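Local coordinates for protein malonyl CoA reductase (malonate semialdehyde-forming) (Sulfolobus tokodaii, PDB 2EP5) that probably catalyses the NADP-dependent interconversion of malonyl-CoA and 3-oxopropanoate, as a member of the aspartate-semialdehyde dehydrogenase family, at residues L32-A37 with H75-V80; L271-N276 with K282-V287; N150-I155 with T176-S181; K133-K136 with G140-G143. All coordinates share one frame; numbering follows the deposited sequence.

Followed from the N terminus, the four contacts come in series; none nests within or crosses another. Contact 1 joins strand 30-36 of the parallel, nucleotide-binding-type sheet to the loop entering strand 80-83, enclosing 37 residues. Contact 4 follows, a short closure in which helix 132-140 folds its own exit back on itself before strand 144-147 at the far edge of that sheet. Contact 3 joins helix 151-160, which begins with the predicted catalytic cysteine, to strand 171-178 of the mixed sheet. Contact 2 closes a five-residue connection between helix 271-274 and the approach to strand 285-287, outermost in this chain; contacts 2 and 3 both reach the mixed sheet, their nearest atoms about 7 Å apart.

Contact 1. Residues L32-A37 with H75-V80; sequences LVKVSA and HKDVDV
K34, on a strand of the parallel sheet, faces a type I turn running from H75 to V78, with 8.0 Å between the CA atoms of K34 and H75. The turn is closed by the backbone bond from V78 N to H75 O. The K34 chain runs fully extended beyond CG, CG itself lying anti to the carbonyl carbon (chi1 -73°), and it passes over V78, where CD of K34 rests 4.0 Å from CG2 of V78. Its ammonium then meets the carboxylate of D77 almost evenly: NZ of K34 is 3.3 Å from OD1 of D77 and 3.4 Å from OD2 of D77, a salt bridge made of two weak hydrogen bonds. The stronger hydrogen bond of NZ goes to the carbonyl oxygen of D74. H75 and V78 also pack on S8 of the central strand 5-10 of this Rossmann-type domain, and ND1 of H75 is hydrogen-bonded to N71 O. A methionine here would probably leave the D77 carboxylate without its charged mate and D74 O without this donor. With D77 exposed and its bonds long, the pairing is likely to be a solvent-softened attraction, secondary to the bond to D74 and laid over a drier aliphatic base.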
loop_
_atom_site.group_PDB
_atom_site.type_symbol
_atom_site.label_atom_id
_atom_site.label_comp_id
_atom_site.label_asym_id
_atom_site.label_seq_id
_atom_site.Cartn_x
_atom_site.Cartn_y
_atom_site.Cartn_z
ATOM N N LEU A 32 24.140 -26.474 -10.694
ATOM C CA LEU A 32 24.558 -25.114 -10.996
ATOM C C LEU A 32 26.001 -24.929 -10.546
ATOM O O LEU A 32 26.298 -24.953 -9.345
ATOM C CB LEU A 32 23.643 -24.115 -10.286
ATOM C CG LEU A 32 23.995 -22.632 -10.414
ATOM C CD1 LEU A 32 24.022 -22.232 -11.886
ATOM C CD2 LEU A 32 22.977 -21.800 -9.635
ATOM N N VAL A 33 26.896 -24.748 -11.512
ATOM C CA VAL A 33 28.306 -24.587 -11.207
ATOM C C VAL A 33 28.846 -23.213 -11.556
ATOM O O VAL A 33 29.967 -22.878 -11.177
ATOM C CB VAL A 33 29.153 -25.640 -11.941
ATOM C CG1 VAL A 33 28.658 -27.036 -11.588
ATOM C CG2 VAL A 33 29.092 -25.405 -13.448
ATOM N N LYS A 34 28.056 -22.423 -12.276
ATOM C CA LYS A 34 28.488 -21.081 -12.670
ATOM C C LYS A 34 27.350 -20.075 -12.790
ATOM O O LYS A 34 26.315 -20.343 -13.401
ATOM C CB LYS A 34 29.254 -21.125 -14.004
ATOM C CG LYS A 34 30.647 -21.728 -13.907
ATOM C CD LYS A 34 31.304 -21.846 -15.263
ATOM C CE LYS A 34 32.730 -22.338 -15.114
ATOM N NZ LYS A 34 33.426 -22.402 -16.420
ATOM N N VAL A 35 27.562 -18.909 -12.193
ATOM C CA VAL A 35 26.588 -17.837 -12.233
ATOM C C VAL A 35 27.309 -16.637 -12.806
ATOM O O VAL A 35 28.494 -16.412 -12.527
ATOM C CB VAL A 35 26.044 -17.490 -10.825
ATOM C CG1 VAL A 35 25.194 -18.627 -10.310
ATOM C CG2 VAL A 35 27.196 -17.218 -9.870
ATOM N N SER A 36 26.588 -15.875 -13.617
ATOM C CA SER A 36 27.140 -14.702 -14.260
ATOM C C SER A 36 26.342 -13.471 -13.879
ATOM O O SER A 36 25.168 -13.563 -13.522
ATOM C CB SER A 36 27.116 -14.901 -15.779
ATOM O OG SER A 36 27.675 -13.798 -16.459
ATOM N N ALA A 37 26.999 -12.319 -13.941
ATOM C CA ALA A 37 26.377 -11.046 -13.614
ATOM C C ALA A 37 27.141 -9.968 -14.370
ATOM O O ALA A 37 27.913 -10.276 -15.284
ATOM C CB ALA A 37 26.445 -10.789 -12.114
ATOM N N HIS A 75 32.227 -20.651 -20.221
ATOM C CA HIS A 75 31.165 -21.645 -20.159
ATOM C C HIS A 75 31.447 -22.884 -20.995
ATOM O O HIS A 75 30.533 -23.637 -21.330
ATOM C CB HIS A 75 29.841 -21.021 -20.601
ATOM C CG HIS A 75 29.412 -19.858 -19.760
ATOM N ND1 HIS A 75 29.969 -18.602 -19.882
ATOM C CD2 HIS A 75 28.503 -19.770 -18.762
ATOM C CE1 HIS A 75 29.421 -17.792 -18.995
ATOM N NE2 HIS A 75 28.527 -18.477 -18.302
ATOM N N LYS A 76 32.719 -23.103 -21.310
ATOM C CA LYS A 76 33.119 -24.244 -22.118
ATOM C C LYS A 76 32.801 -25.598 -21.483
ATOM O O LYS A 76 32.354 -26.520 -22.174
ATOM C CB LYS A 76 34.615 -24.155 -22.445
ATOM C CG LYS A 76 34.987 -22.912 -23.247
ATOM C CD LYS A 76 36.458 -22.900 -23.661
ATOM C CE LYS A 76 36.729 -23.820 -24.849
ATOM N NZ LYS A 76 36.440 -25.256 -24.566
ATOM N N ASP A 77 33.017 -25.724 -20.175
ATOM C CA ASP A 77 32.743 -26.993 -19.512
ATOM C C ASP A 77 31.282 -27.196 -19.109
ATOM O O ASP A 77 30.923 -28.260 -18.603
ATOM C CB ASP A 77 33.633 -27.165 -18.277
ATOM C CG ASP A 77 33.506 -26.018 -17.296
ATOM O OD1 ASP A 77 32.387 -25.486 -17.130
ATOM O OD2 ASP A 77 34.528 -25.657 -16.674
ATOM N N VAL A 78 30.435 -26.195 -19.337
ATOM C CA VAL A 78 29.031 -26.327 -18.963
ATOM C C VAL A 78 28.233 -27.129 -19.986
ATOM O O VAL A 78 28.446 -27.004 -21.188
ATOM C CB VAL A 78 28.352 -24.946 -18.790
ATOM C CG1 VAL A 78 26.935 -25.132 -18.281
ATOM C CG2 VAL A 78 29.152 -24.085 -17.823
ATOM N N ASP A 79 27.317 -27.957 -19.494
ATOM C CA ASP A 79 26.479 -28.771 -20.359
ATOM C C ASP A 79 25.396 -27.928 -21.015
ATOM O O ASP A 79 25.114 -28.088 -22.201
ATOM C CB ASP A 79 25.830 -29.907 -19.566
ATOM C CG ASP A 79 26.790 -31.049 -19.288
ATOM O OD1 ASP A 79 27.345 -31.612 -20.260
ATOM O OD2 ASP A 79 26.986 -31.384 -18.101
ATOM N N VAL A 80 24.787 -27.038 -20.237
ATOM C CA VAL A 80 23.734 -26.163 -20.743
ATOM C C VAL A 80 23.821 -24.794 -20.086
ATOM O O VAL A 80 24.084 -24.680 -18.890
ATOM C CB VAL A 80 22.331 -26.745 -20.458
ATOM C CG1 VAL A 80 21.253 -25.798 -20.981
ATOM C CG2 VAL A 80 22.197 -28.111 -21.099
#

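Contact 2. Residues L271-N276 with K282-V287; sequences LPQQKN and KQPIIV
Q273 lays its folded side chain against the ring of P284, the amide end nearest the proline's CD: NE2 of Q273 stands 3.7 Å from CD of P284, and CD of Q273 is 3.8 Å from the same carbon. With CG anti to the carbonyl carbon (chi1 -76°), that atom lies beside the backbone of the second segment, 3.7 Å from O of K282, and a bend at chi2 (67°) then turns the amide toward the P284 ring. These touches are van der Waals in kind. The amide's polar atoms find their partners just outside the two segments, OE1 with S270 N, and NE2 with both P281 O and the carboxylate of E123, and that three-way hold probably fixes the rotation of the amide beside the proline. P284 also packs on F268 and pairs through its backbone with V308 of strand 308-316. On the helical side, N276 has positive phi and is the C-prime residue of a Schellman motif, with a weak bond from N276 N to Q273 O. The arrangement is that of a short, Schellman-terminated helix whose chain soon turns back to enter the parallel edge strand 285-287 of the mixed sheet, within the region assigned to the dimerisation domain.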
loop_
_atom_site.group_PDB
_atom_site.type_symbol
_atom_site.label_atom_id
_atom_site.label_comp_id
_atom_site.label_asym_id
_atom_site.label_seq_id
_atom_site.Cartn_x
_atom_site.Cartn_y
_atom_site.Cartn_z
ATOM N N LEU A 271 3.125 -34.092 -21.005
ATOM C CA LEU A 271 4.344 -34.883 -20.860
ATOM C C LEU A 271 5.086 -34.629 -19.550
ATOM O O LEU A 271 5.556 -35.570 -18.907
ATOM C CB LEU A 271 5.274 -34.631 -22.050
ATOM C CG LEU A 271 6.610 -35.382 -22.087
ATOM C CD1 LEU A 271 7.033 -35.601 -23.534
ATOM C CD2 LEU A 271 7.669 -34.600 -21.324
ATOM N N PRO A 272 5.211 -33.352 -19.140
ATOM C CA PRO A 272 5.912 -33.046 -17.887
ATOM C C PRO A 272 5.278 -33.757 -16.684
ATOM O O PRO A 272 5.979 -34.171 -15.759
ATOM C CB PRO A 272 5.803 -31.526 -17.791
ATOM C CG PRO A 272 5.791 -31.100 -19.234
ATOM C CD PRO A 272 4.867 -32.116 -19.868
ATOM N N GLN A 273 3.954 -33.893 -16.697
ATOM C CA GLN A 273 3.246 -34.566 -15.608
ATOM C C GLN A 273 3.389 -36.083 -15.728
ATOM O O GLN A 273 3.481 -36.794 -14.730
ATOM C CB GLN A 273 1.754 -34.213 -15.627
ATOM C CG GLN A 273 1.404 -32.830 -15.104
ATOM C CD GLN A 273 1.917 -31.705 -15.985
ATOM O OE1 GLN A 273 1.792 -31.750 -17.215
ATOM N NE2 GLN A 273 2.479 -30.678 -15.361
ATOM N N GLN A 274 3.403 -36.569 -16.961
ATOM C CA GLN A 274 3.509 -37.992 -17.222
ATOM C C GLN A 274 4.871 -38.563 -16.851
ATOM O O GLN A 274 4.959 -39.663 -16.312
ATOM C CB GLN A 274 3.210 -38.263 -18.692
ATOM C CG GLN A 274 1.767 -37.984 -19.081
ATOM C CD GLN A 274 1.588 -37.860 -20.585
ATOM O OE1 GLN A 274 2.192 -38.608 -21.358
ATOM N NE2 GLN A 274 0.750 -36.918 -21.006
ATOM N N LYS A 275 5.930 -37.817 -17.138
ATOM C CA LYS A 275 7.276 -38.276 -16.826
ATOM C C LYS A 275 7.677 -37.837 -15.426
ATOM O O LYS A 275 8.813 -38.061 -14.997
ATOM C CB LYS A 275 8.271 -37.723 -17.844
ATOM C CG LYS A 275 7.910 -38.022 -19.282
ATOM C CD LYS A 275 7.766 -39.514 -19.532
ATOM C CE LYS A 275 7.460 -39.783 -20.997
ATOM N NZ LYS A 275 7.222 -41.224 -21.271
ATOM N N ASN A 276 6.738 -37.213 -14.720
ATOM C CA ASN A 276 6.986 -36.740 -13.366
ATOM C C ASN A 276 8.300 -35.987 -13.260
ATOM O O ASN A 276 9.161 -36.343 -12.458
ATOM C CB ASN A 276 7.011 -37.914 -12.392
ATOM C CG ASN A 276 5.707 -38.650 -12.353
ATOM O OD1 ASN A 276 5.339 -39.326 -13.308
ATOM N ND2 ASN A 276 4.983 -38.517 -11.249
ATOM N N LYS A 282 1.799 -31.249 -10.272
ATOM C CA LYS A 282 0.887 -32.372 -10.495
ATOM C C LYS A 282 -0.324 -31.960 -11.339
ATOM O O LYS A 282 -0.805 -32.735 -12.166
ATOM C CB LYS A 282 0.395 -32.948 -9.166
ATOM C CG LYS A 282 1.119 -34.194 -8.680
ATOM C CD LYS A 282 2.466 -33.873 -8.055
ATOM C CE LYS A 282 2.988 -35.054 -7.227
ATOM N NZ LYS A 282 2.070 -35.405 -6.094
ATOM N N GLN A 283 -0.828 -30.749 -11.109
ATOM C CA GLN A 283 -1.972 -30.230 -11.863
ATOM C C GLN A 283 -1.615 -28.809 -12.301
ATOM O O GLN A 283 -1.798 -27.857 -11.545
ATOM C CB GLN A 283 -3.236 -30.211 -10.992
ATOM C CG GLN A 283 -4.518 -30.117 -11.812
ATOM C CD GLN A 283 -5.782 -30.014 -10.966
ATOM O OE1 GLN A 283 -5.994 -30.801 -10.035
ATOM N NE2 GLN A 283 -6.638 -29.052 -11.298
ATOM N N PRO A 284 -1.109 -28.649 -13.537
ATOM C CA PRO A 284 -0.716 -27.337 -14.066
ATOM C C PRO A 284 -1.809 -26.279 -14.052
ATOM O O PRO A 284 -1.523 -25.084 -14.059
ATOM C CB PRO A 284 -0.224 -27.666 -15.472
ATOM C CG PRO A 284 -1.059 -28.847 -15.843
ATOM C CD PRO A 284 -1.038 -29.677 -14.589
ATOM N N ILE A 285 -3.059 -26.721 -14.032
ATOM C CA ILE A 285 -4.180 -25.799 -14.001
ATOM C C ILE A 285 -5.126 -26.174 -12.870
ATOM O O ILE A 285 -5.591 -27.309 -12.785
ATOM C CB ILE A 285 -4.972 -25.822 -15.325
ATOM C CG1 ILE A 285 -4.049 -25.470 -16.500
ATOM C CG2 ILE A 285 -6.137 -24.840 -15.238
ATOM C CD1 ILE A 285 -4.684 -25.671 -17.886
ATOM N N ILE A 286 -5.395 -25.218 -11.990
ATOM C CA ILE A 286 -6.302 -25.437 -10.871
ATOM C C ILE A 286 -7.569 -24.624 -11.115
ATOM O O ILE A 286 -7.495 -23.438 -11.461
ATOM C CB ILE A 286 -5.688 -24.960 -9.539
ATOM C CG1 ILE A 286 -4.461 -25.799 -9.194
ATOM C CG2 ILE A 286 -6.728 -25.035 -8.424
ATOM C CD1 ILE A 286 -3.674 -25.266 -7.998
ATOM N N VAL A 287 -8.726 -25.254 -10.944
ATOM C CA VAL A 287 -9.995 -24.553 -11.128
ATOM C C VAL A 287 -10.649 -24.307 -9.768
ATOM O O VAL A 287 -10.779 -25.216 -8.943
ATOM C CB VAL A 287 -10.958 -25.355 -12.034
ATOM C CG1 VAL A 287 -12.294 -24.646 -12.129
ATOM C CG2 VAL A 287 -10.356 -25.507 -13.430
#

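Contact 3. Residues N150-I155 with T176-S181; sequences NCTAAI and TLQAVS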
loop_
_atom_site.group_PDB
_atom_site.type_symbol
_atom_site.label_atom_id
_atom_site.label_comp_id
_atom_site.label_asym_id
_atom_site.label_seq_id
_atom_site.Cartn_x
_atom_site.Cartn_y
_atom_site.Cartn_z
ATOM N N ASN A 150 7.200 -14.585 -22.732
ATOM C CA ASN A 150 6.933 -13.506 -21.796
ATOM C C ASN A 150 6.104 -14.132 -20.665
ATOM O O ASN A 150 5.205 -14.943 -20.922
ATOM C CB ASN A 150 6.158 -12.401 -22.536
ATOM C CG ASN A 150 5.361 -11.506 -21.610
ATOM O OD1 ASN A 150 4.198 -11.787 -21.305
ATOM N ND2 ASN A 150 5.979 -10.420 -21.157
ATOM N N CYS A 151 6.419 -13.773 -19.423
ATOM C CA CYS A 151 5.722 -14.333 -18.264
ATOM C C CYS A 151 4.200 -14.303 -18.373
ATOM O O CYS A 151 3.531 -15.301 -18.093
ATOM C CB CYS A 151 6.184 -13.632 -16.973
ATOM S SG CYS A 151 6.249 -11.828 -17.034
ATOM N N THR A 152 3.652 -13.171 -18.798
ATOM C CA THR A 152 2.208 -13.042 -18.935
ATOM C C THR A 152 1.692 -13.990 -20.017
ATOM O O THR A 152 0.657 -14.638 -19.850
ATOM C CB THR A 152 1.818 -11.605 -19.308
ATOM O OG1 THR A 152 2.460 -10.693 -18.410
ATOM C CG2 THR A 152 0.303 -11.425 -19.220
ATOM N N ALA A 153 2.422 -14.061 -21.127
ATOM C CA ALA A 153 2.050 -14.934 -22.228
ATOM C C ALA A 153 2.026 -16.369 -21.730
ATOM O O ALA A 153 1.080 -17.121 -21.997
ATOM C CB ALA A 153 3.058 -14.798 -23.365
ATOM N N ALA A 154 3.080 -16.745 -21.006
ATOM C CA ALA A 154 3.198 -18.088 -20.455
ATOM C C ALA A 154 1.969 -18.423 -19.618
ATOM O O ALA A 154 1.365 -19.483 -19.777
ATOM C CB ALA A 154 4.447 -18.190 -19.600
ATOM N N ILE A 155 1.596 -17.507 -18.731
ATOM C CA ILE A 155 0.447 -17.723 -17.869
ATOM C C ILE A 155 -0.855 -17.819 -18.670
ATOM O O ILE A 155 -1.646 -18.742 -18.474
ATOM C CB ILE A 155 0.351 -16.597 -16.800
ATOM C CG1 ILE A 155 1.603 -16.640 -15.907
ATOM C CG2 ILE A 155 -0.914 -16.771 -15.950
ATOM C CD1 ILE A 155 1.736 -15.474 -14.940
ATOM N N THR A 176 -4.874 -7.828 -18.760
ATOM C CA THR A 176 -3.941 -8.419 -17.808
ATOM C C THR A 176 -3.591 -7.426 -16.703
ATOM O O THR A 176 -3.346 -6.252 -16.973
ATOM C CB THR A 176 -2.627 -8.875 -18.492
ATOM O OG1 THR A 176 -1.928 -7.734 -19.013
ATOM C CG2 THR A 176 -2.920 -9.855 -19.618
ATOM N N LEU A 177 -3.598 -7.901 -15.459
ATOM C CA LEU A 177 -3.243 -7.068 -14.316
ATOM C C LEU A 177 -1.923 -7.652 -13.819
ATOM O O LEU A 177 -1.884 -8.742 -13.249
ATOM C CB LEU A 177 -4.325 -7.128 -13.236
ATOM C CG LEU A 177 -5.664 -6.460 -13.599
ATOM C CD1 LEU A 177 -6.458 -7.380 -14.491
ATOM C CD2 LEU A 177 -6.473 -6.171 -12.340
ATOM N N GLN A 178 -0.841 -6.913 -14.043
ATOM C CA GLN A 178 0.486 -7.385 -13.695
ATOM C C GLN A 178 1.152 -6.773 -12.478
ATOM O O GLN A 178 1.170 -5.551 -12.292
ATOM C CB GLN A 178 1.375 -7.247 -14.934
ATOM C CG GLN A 178 0.648 -7.794 -16.159
ATOM C CD GLN A 178 1.445 -7.756 -17.443
ATOM O OE1 GLN A 178 0.868 -7.820 -18.529
ATOM N NE2 GLN A 178 2.763 -7.668 -17.337
ATOM N N ALA A 179 1.710 -7.654 -11.658
ATOM C CA ALA A 179 2.396 -7.270 -10.433
ATOM C C ALA A 179 3.612 -6.408 -10.715
ATOM O O ALA A 179 4.167 -6.422 -11.815
ATOM C CB ALA A 179 2.811 -8.516 -9.662
ATOM N N VAL A 180 4.018 -5.651 -9.705
ATOM C CA VAL A 180 5.173 -4.776 -9.816
ATOM C C VAL A 180 6.466 -5.550 -10.091
ATOM O O VAL A 180 7.292 -5.120 -10.897
ATOM C CB VAL A 180 5.347 -3.946 -8.514
ATOM C CG1 VAL A 180 6.691 -3.247 -8.508
ATOM C CG2 VAL A 180 4.234 -2.916 -8.410
ATOM N N SER A 181 6.641 -6.689 -9.424
ATOM C CA SER A 181 7.853 -7.486 -9.594
ATOM C C SER A 181 8.127 -7.797 -11.053
ATOM O O SER A 181 9.273 -8.005 -11.434
ATOM C CB SER A 181 7.769 -8.796 -8.796
ATOM O OG SER A 181 6.778 -9.666 -9.310
#
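T152 stands with chi1 at -50°, which sends its methyl CG2 toward the strand and swings OG1 to the side of the backbone N; Q178, chi1 -46° and extended beyond CG, reaches in from the strand at about a right angle to it. The two meet at the start of helix 151-160, which opens with C151, the predicted acyl-thioester nucleophile, and they lie beside H244, the predicted proton acceptor, consistent with the active site of the aspartate-semialdehyde dehydrogenase family. CG2 of T152 packs on CG2 of T176, 3.6 Å apart, a small apolar patch between the helix and the strand. OG1 of T152 lies 3.2 Å from NE2 of Q178, but at an angle too poor for a hydrogen bond. Both atoms are bonded instead to OE2 of E204, which also takes ND2 of N150, so that one carboxylate oxygen gathers three polar groups from the N-cap, the helix and the strand. The other end of the Q178 amide is held as well: T176 OG1 donates to OE1 of Q178 over 2.8 Å, in the carbonyl plane and on a lone pair, while T176 OG1 is also bonded to S235 OG. A leucine at Q178 would probably leave E204 short of one donor and T176 OG1 without its amide acceptor. Around the back of this strand, L177 packs on L177 of the second subunit. At the helix start, N150 is the N-cap: A153 N donates to OD1 of N150 over 2.9 Å, on a lone pair of that oxygen.

Contact 4. Residues K133-K136 with G140-G143; sequences KFQK and GWKG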
loop_
_atom_site.group_PDB
_atom_site.type_symbol
_atom_site.label_atom_id
_atom_site.label_comp_id
_atom_site.label_asym_id
_atom_site.label_seq_id
_atom_site.Cartn_x
_atom_site.Cartn_y
_atom_site.Cartn_z
ATOM N N LYS A 133 16.070 -29.984 -34.527
ATOM C CA LYS A 133 16.670 -30.913 -35.484
ATOM C C LYS A 133 17.200 -30.254 -36.753
ATOM O O LYS A 133 18.020 -30.833 -37.451
ATOM C CB LYS A 133 15.654 -31.987 -35.884
ATOM C CG LYS A 133 15.327 -32.990 -34.786
ATOM C CD LYS A 133 14.212 -33.944 -35.213
ATOM C CE LYS A 133 14.561 -34.681 -36.505
ATOM N NZ LYS A 133 13.497 -35.644 -36.929
ATOM N N PHE A 134 16.751 -29.036 -37.037
ATOM C CA PHE A 134 17.158 -28.344 -38.253
ATOM C C PHE A 134 17.723 -26.957 -37.999
ATOM O O PHE A 134 18.127 -26.259 -38.935
ATOM C CB PHE A 134 15.947 -28.237 -39.180
ATOM C CG PHE A 134 15.172 -29.520 -39.304
ATOM C CD1 PHE A 134 15.575 -30.511 -40.198
ATOM C CD2 PHE A 134 14.061 -29.755 -38.494
ATOM C CE1 PHE A 134 14.883 -31.718 -40.287
ATOM C CE2 PHE A 134 13.361 -30.963 -38.572
ATOM C CZ PHE A 134 13.777 -31.947 -39.474
ATOM N N GLN A 135 17.756 -26.560 -36.734
ATOM C CA GLN A 135 18.248 -25.239 -36.365
ATOM C C GLN A 135 19.693 -24.967 -36.786
ATOM O O GLN A 135 19.971 -23.968 -37.445
ATOM C CB GLN A 135 18.090 -25.029 -34.855
ATOM C CG GLN A 135 18.601 -23.691 -34.358
ATOM C CD GLN A 135 18.275 -23.449 -32.894
ATOM O OE1 GLN A 135 17.120 -23.228 -32.534
ATOM N NE2 GLN A 135 19.292 -23.495 -32.042
ATOM N N LYS A 136 20.611 -25.848 -36.408
ATOM C CA LYS A 136 22.014 -25.658 -36.756
ATOM C C LYS A 136 22.202 -25.401 -38.247
ATOM O O LYS A 136 22.888 -24.457 -38.641
ATOM C CB LYS A 136 22.843 -26.873 -36.327
ATOM C CG LYS A 136 23.054 -26.983 -34.822
ATOM C CD LYS A 136 23.995 -28.132 -34.489
ATOM C CE LYS A 136 24.149 -28.301 -32.995
ATOM N NZ LYS A 136 25.057 -29.429 -32.652
ATOM N N GLY A 140 22.939 -21.870 -39.302
ATOM C CA GLY A 140 24.366 -22.013 -39.510
ATOM C C GLY A 140 25.081 -21.868 -38.180
ATOM O O GLY A 140 26.175 -21.308 -38.112
ATOM N N TRP A 141 24.456 -22.368 -37.116
ATOM C CA TRP A 141 25.035 -22.301 -35.775
ATOM C C TRP A 141 25.640 -23.635 -35.386
ATOM O O TRP A 141 25.176 -24.684 -35.827
ATOM C CB TRP A 141 23.974 -21.989 -34.704
ATOM C CG TRP A 141 23.247 -20.699 -34.821
ATOM C CD1 TRP A 141 23.686 -19.555 -35.419
ATOM C CD2 TRP A 141 21.983 -20.384 -34.230
ATOM N NE1 TRP A 141 22.773 -18.542 -35.233
ATOM C CE2 TRP A 141 21.720 -19.023 -34.504
ATOM C CE3 TRP A 141 21.050 -21.119 -33.492
ATOM C CZ2 TRP A 141 20.559 -18.377 -34.063
ATOM C CZ3 TRP A 141 19.886 -20.474 -33.050
ATOM C CH2 TRP A 141 19.656 -19.117 -33.340
ATOM N N LYS A 142 26.653 -23.586 -34.528
ATOM C CA LYS A 142 27.293 -24.789 -34.017
ATOM C C LYS A 142 26.558 -25.131 -32.721
ATOM O O LYS A 142 26.664 -26.243 -32.205
ATOM C CB LYS A 142 28.765 -24.521 -33.696
ATOM C CG LYS A 142 29.607 -24.105 -34.885
ATOM C CD LYS A 142 31.014 -23.677 -34.469
ATOM C CE LYS A 142 31.784 -24.798 -33.782
ATOM N NZ LYS A 142 33.201 -24.414 -33.482
ATOM N N GLY A 143 25.809 -24.158 -32.205
ATOM C CA GLY A 143 25.084 -24.355 -30.963
ATOM C C GLY A 143 23.586 -24.561 -31.085
ATOM O O GLY A 143 23.059 -24.781 -32.174
HETATM O O HOH W 1 27.684 -28.548 -34.246
#
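Q135 meets W141 at the rim of the six-membered ring: CD of Q135 is 3.4 Å from CZ3 of W141, and CG of Q135 lies 3.7 Å from CE3 of W141. CG of Q135 sits opposite the backbone N (chi1 179°), and the extended chain carries the amide to the ring's edge, its plane turned 77° from that of the indole. Beside this pair, K136 runs its extended chain along a row of carbonyls. CB of K136 sits 3.2 Å from O of W141, CG of K136 is 3.4 Å from O of G143, and CE of K136 is 3.3 Å from O of K142. A water bridges the far end, accepting from NZ of K136 and donating to O of K142.

Backbone bonds also join K136 to G140 and W141. O of K136 receives two weak bonds, from G140 N at 2.7 Å and from W141 N at 3.0 Å, the second reaching five residues along the chain. This is the C-terminal end of a helix leading into strand 144-147, outermost in this chain of the Rossmann-type parallel sheet, and G140 has positive phi (74°), a conformation that favours glycine. Outward from these atoms, W141 packs on L95 and V98 of helix 87-99 and on V117. Q135 rests on V117 and P118, and on I144 and L145 of the strand that follows, while the K136 chain also touches I144.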